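Local coordinates for guanine nucleotide exchange protein (Legionella pneumophila, PDB 1XSZ), which probably acts as a guanine nucleotide exchange factor for ADP-ribosylation factor GTPases, through a Sec7 domain whose active site lies beneath a cap, at residues T263-D268 against Q274-V279; V230-V235 against V243-D248. One frame throughout, in Å; residues are numbered along the deposited sequence. Where two conformers were deposited one is given.

Contact 1. Residues T263-D268 against Q274-V279; sequences TITLTD and QATIQV
The beta hairpin of strands 260-268 and 274-280, in the antiparallel sheet of the RalF capping domain, is paired here from T263 with Q278 to T267 with Q274. I264 and I277 form a hydrogen-bonded pair, I264 N to I277 O and I277 N to I264 O both at 2.8 Å. The next such pair, L266 with A275, has L266 N at 2.8 Å from A275 O, almost straight on to the carbonyl, and A275 N at 3.0 Å from L266 O. The non-hydrogen-bonded pairs, T265 with T276 between them and T263 with Q278 and T267 with Q274 beyond, bring CA-H groups to the same carbonyls; Q274 CA lies 3.1 Å from L266 O. The two faces differ. I264, L266, A275 and I277 form the apolar one, where L266 CD1 meets I277 CD1 at 3.7 Å diagonally, L266 being paired with A275, and L221 of helix 216-224 packs on I264 and I277. The other carries threonines and glutamines: T263 OG1 sits against Q278 CG at 3.4 Å while bonding to Y260, and the Q278 amide bonds to Y280 and E105. T265 OG1 lies beside the T276 methyl. Q274, in the conformer given, is extended beyond CG (chi2 -174°) and runs alongside T267; its tentative, unsettled polar approach brings OE1 to 3.1 Å from T267 OG1.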
# COMPACT_ATOMS: atom_id res chain seq x y z
N THR A 263 -0.56 9.52 6.64
CA THR A 263 -1.97 9.24 6.41
C THR A 263 -2.80 9.85 7.54
O THR A 263 -2.49 9.69 8.72
CB THR A 263 -2.25 7.73 6.38
OG1 THR A 263 -1.52 7.13 5.31
CG2 THR A 263 -3.74 7.46 6.18
N ILE A 264 -3.85 10.57 7.16
CA ILE A 264 -4.75 11.18 8.12
C ILE A 264 -6.01 10.34 8.13
O ILE A 264 -6.56 10.02 7.07
CB ILE A 264 -5.13 12.62 7.70
CG1 ILE A 264 -3.87 13.46 7.53
CG2 ILE A 264 -6.06 13.24 8.75
CD1 ILE A 264 -4.10 14.79 6.85
N THR A 265 -6.47 9.95 9.31
CA THR A 265 -7.69 9.16 9.41
C THR A 265 -8.78 10.04 10.00
O THR A 265 -8.64 10.59 11.10
CB THR A 265 -7.51 7.91 10.30
OG1 THR A 265 -6.51 7.06 9.71
CG2 THR A 265 -8.81 7.14 10.41
N LEU A 266 -9.87 10.20 9.25
CA LEU A 266 -11.01 11.00 9.67
C LEU A 266 -12.11 10.09 10.19
O LEU A 266 -12.48 9.12 9.53
CB LEU A 266 -11.56 11.82 8.51
CG LEU A 266 -10.73 12.99 7.97
CD1 LEU A 266 -9.43 12.48 7.37
CD2 LEU A 266 -11.54 13.72 6.92
N THR A 267 -12.63 10.40 11.37
CA THR A 267 -13.70 9.60 11.94
C THR A 267 -14.78 10.51 12.49
O THR A 267 -14.50 11.41 13.28
CB THR A 267 -13.18 8.71 13.09
OG1 THR A 267 -12.10 7.90 12.63
CG2 THR A 267 -14.30 7.81 13.60
N ASP A 268 -16.02 10.30 12.05
CA ASP A 268 -17.13 11.10 12.53
C ASP A 268 -17.58 10.48 13.84
O ASP A 268 -18.02 9.33 13.88
CB ASP A 268 -18.28 11.09 11.51
CG ASP A 268 -19.40 12.03 11.90
OD1 ASP A 268 -20.00 11.84 12.98
OD2 ASP A 268 -19.70 12.96 11.11
N GLN A 274 -15.84 6.77 8.37
CA GLN A 274 -14.39 6.95 8.37
C GLN A 274 -13.82 7.06 6.96
O GLN A 274 -14.40 6.56 6.00
CB GLN A 274 -13.71 5.80 9.10
CG GLN A 274 -13.78 5.89 10.62
CD GLN A 274 -12.97 4.81 11.31
OE1 GLN A 274 -12.78 4.84 12.53
NE2 GLN A 274 -12.50 3.83 10.54
N ALA A 275 -12.68 7.73 6.86
CA ALA A 275 -12.00 7.89 5.59
C ALA A 275 -10.53 8.16 5.88
O ALA A 275 -10.19 8.78 6.89
CB ALA A 275 -12.61 9.06 4.81
N THR A 276 -9.66 7.68 5.00
CA THR A 276 -8.23 7.92 5.16
C THR A 276 -7.75 8.78 4.01
O THR A 276 -8.26 8.70 2.88
CB THR A 276 -7.41 6.62 5.18
OG1 THR A 276 -7.68 5.86 4.00
CG2 THR A 276 -7.74 5.79 6.41
N ILE A 277 -6.77 9.63 4.30
CA ILE A 277 -6.21 10.51 3.30
C ILE A 277 -4.69 10.39 3.35
O ILE A 277 -4.06 10.72 4.36
CB ILE A 277 -6.61 11.98 3.56
CG1 ILE A 277 -8.14 12.11 3.58
CG2 ILE A 277 -6.00 12.88 2.50
CD1 ILE A 277 -8.62 13.52 3.86
N GLN A 278 -4.11 9.87 2.27
CA GLN A 278 -2.67 9.70 2.17
C GLN A 278 -2.08 10.82 1.33
O GLN A 278 -2.66 11.20 0.32
CB GLN A 278 -2.34 8.37 1.50
CG GLN A 278 -2.91 7.15 2.17
CD GLN A 278 -2.71 5.92 1.32
OE1 GLN A 278 -1.59 5.59 0.93
NE2 GLN A 278 -3.80 5.22 1.02
N VAL A 279 -0.92 11.31 1.73
CA VAL A 279 -0.26 12.38 1.00
C VAL A 279 1.14 11.95 0.58
O VAL A 279 1.89 11.38 1.37
CB VAL A 279 -0.16 13.66 1.86
CG1 VAL A 279 0.60 14.73 1.11
CG2 VAL A 279 -1.55 14.15 2.23

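Contact 2. Residues V230-V235 against V243-D248; sequences VNINTV and VKTTVD
N231 O takes two bonds from T234, one from OG1 at 2.7 Å and one from the backbone N at 3.0 Å, which tie off the short 3-10 turn 232-234 beside strand 243-248. The N231 side chain reaches forward in an Asx turn to the backbone N of N233, although the exact place of OD1 is doubtful. No direct hydrogen bond joins the turn to the strand; waters carry the polar link. One accepts from I232 N at 2.8 Å and donates to V243 O at 3.0 Å. Another donates to V230 O and is bonded to T245 OG1. Apolar contact comes from I232 alone on the turn side. Its CB stands 3.5 Å from T245 CG2, and its CG2 branch meets V243 CG1 at 3.7 Å, so the isoleucine straddles two residues on one face of the strand. T245 divides its branches: with chi1 at 56°, the methyl faces I232 and the hydroxyl faces the water that donates to V230 O. F224 of helix 216-224 adds to this packing against both I232 and T245. The backbone N and O of V243 are thus met by water, and on the turn side the apolar contact falls to I232, a hydrated join rather than an extra strand pairing.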
# COMPACT_ATOMS: atom_id res chain seq x y z
N VAL A 230 -5.86 21.13 15.62
CA VAL A 230 -6.53 21.83 14.54
C VAL A 230 -7.64 20.93 13.99
O VAL A 230 -7.41 19.76 13.71
CB VAL A 230 -5.54 22.16 13.39
CG1 VAL A 230 -6.29 22.81 12.23
CG2 VAL A 230 -4.45 23.10 13.90
N ASN A 231 -8.84 21.49 13.86
CA ASN A 231 -9.96 20.72 13.35
C ASN A 231 -9.82 20.54 11.84
O ASN A 231 -9.52 21.50 11.12
CB ASN A 231 -11.29 21.41 13.66
CG ASN A 231 -12.49 20.50 13.45
OD1 ASN A 231 -12.65 19.91 12.38
ND2 ASN A 231 -13.33 20.39 14.46
N ILE A 232 -10.03 19.32 11.38
CA ILE A 232 -9.91 18.99 9.98
C ILE A 232 -10.88 19.78 9.09
O ILE A 232 -10.66 19.91 7.89
CB ILE A 232 -10.13 17.47 9.77
CG1 ILE A 232 -9.81 17.08 8.33
CG2 ILE A 232 -11.54 17.09 10.16
CD1 ILE A 232 -8.36 17.30 7.95
N ASN A 233 -11.95 20.31 9.68
CA ASN A 233 -12.90 21.07 8.88
C ASN A 233 -12.32 22.39 8.38
O ASN A 233 -12.93 23.09 7.58
CB ASN A 233 -14.21 21.32 9.65
CG ASN A 233 -13.99 22.03 10.96
OD1 ASN A 233 -13.17 22.94 11.05
ND2 ASN A 233 -14.73 21.63 11.98
N THR A 234 -11.13 22.75 8.87
CA THR A 234 -10.48 23.97 8.42
C THR A 234 -9.84 23.67 7.06
O THR A 234 -9.55 24.58 6.29
CB THR A 234 -9.38 24.44 9.41
OG1 THR A 234 -8.40 23.41 9.57
CG2 THR A 234 -9.99 24.78 10.76
N VAL A 235 -9.64 22.38 6.79
CA VAL A 235 -9.06 21.95 5.53
C VAL A 235 -10.21 21.59 4.58
O VAL A 235 -10.19 21.95 3.40
CB VAL A 235 -8.17 20.69 5.71
CG1 VAL A 235 -7.62 20.25 4.36
CG2 VAL A 235 -7.03 20.99 6.68
N VAL A 243 -16.00 15.61 13.19
CA VAL A 243 -14.99 14.73 12.62
C VAL A 243 -13.67 14.86 13.37
O VAL A 243 -13.10 15.95 13.47
CB VAL A 243 -14.74 15.04 11.13
CG1 VAL A 243 -13.67 14.10 10.57
CG2 VAL A 243 -16.03 14.88 10.35
N LYS A 244 -13.20 13.74 13.91
CA LYS A 244 -11.94 13.72 14.65
C LYS A 244 -10.88 13.15 13.72
O LYS A 244 -11.19 12.45 12.76
CB LYS A 244 -12.06 12.84 15.90
CG LYS A 244 -12.35 11.38 15.60
CD LYS A 244 -12.28 10.53 16.86
CE LYS A 244 -12.49 9.06 16.55
NZ LYS A 244 -12.35 8.20 17.76
N THR A 245 -9.62 13.46 14.01
CA THR A 245 -8.53 12.97 13.18
C THR A 245 -7.32 12.50 13.97
O THR A 245 -7.06 12.96 15.09
CB THR A 245 -8.04 14.06 12.21
OG1 THR A 245 -7.66 15.23 12.96
CG2 THR A 245 -9.12 14.42 11.21
N THR A 246 -6.59 11.58 13.37
CA THR A 246 -5.35 11.05 13.92
C THR A 246 -4.43 11.04 12.71
O THR A 246 -4.89 10.84 11.58
CB THR A 246 -5.50 9.61 14.47
OG1 THR A 246 -5.98 8.73 13.45
CG2 THR A 246 -6.46 9.59 15.65
N VAL A 247 -3.15 11.29 12.93
CA VAL A 247 -2.19 11.31 11.84
C VAL A 247 -1.08 10.30 12.05
O VAL A 247 -0.43 10.27 13.10
CB VAL A 247 -1.55 12.71 11.69
CG1 VAL A 247 -0.51 12.68 10.57
CG2 VAL A 247 -2.62 13.74 11.40
N ASP A 248 -0.87 9.45 11.05
CA ASP A 248 0.18 8.45 11.07
C ASP A 248 1.38 9.06 10.38
O ASP A 248 1.36 9.27 9.16
CB ASP A 248 -0.24 7.19 10.31
CG ASP A 248 -0.88 6.15 11.19
OD1 ASP A 248 -1.86 6.47 11.88
OD2 ASP A 248 -0.39 5.00 11.20
O HOH W 1 -8.16 17.04 14.66
O HOH W 2 -15.08 18.40 12.12
O HOH W 3 -10.31 17.14 13.16

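Along the chain both segments of contact 2 precede those of contact 1, and the contact centres lie 8 Å apart in the RalF capping domain. They share one antiparallel sheet: strand 243-248, outermost on its side within the chain, pairs with strand 260-268, which in turn pairs with 274-280. Probable backbone bonds stitch the contacts together, K244 N to T267 O at 2.7 Å and D248 N to T263 O at 2.8 Å. Their apolar sides also join, since L266 packs on V243, T245 and I232, while helix 216-224 touches both. Through I232, loop 230-235 joins the apolar side of the sheet at its outermost strand, in a domain that probably forms the cap seen over the active site.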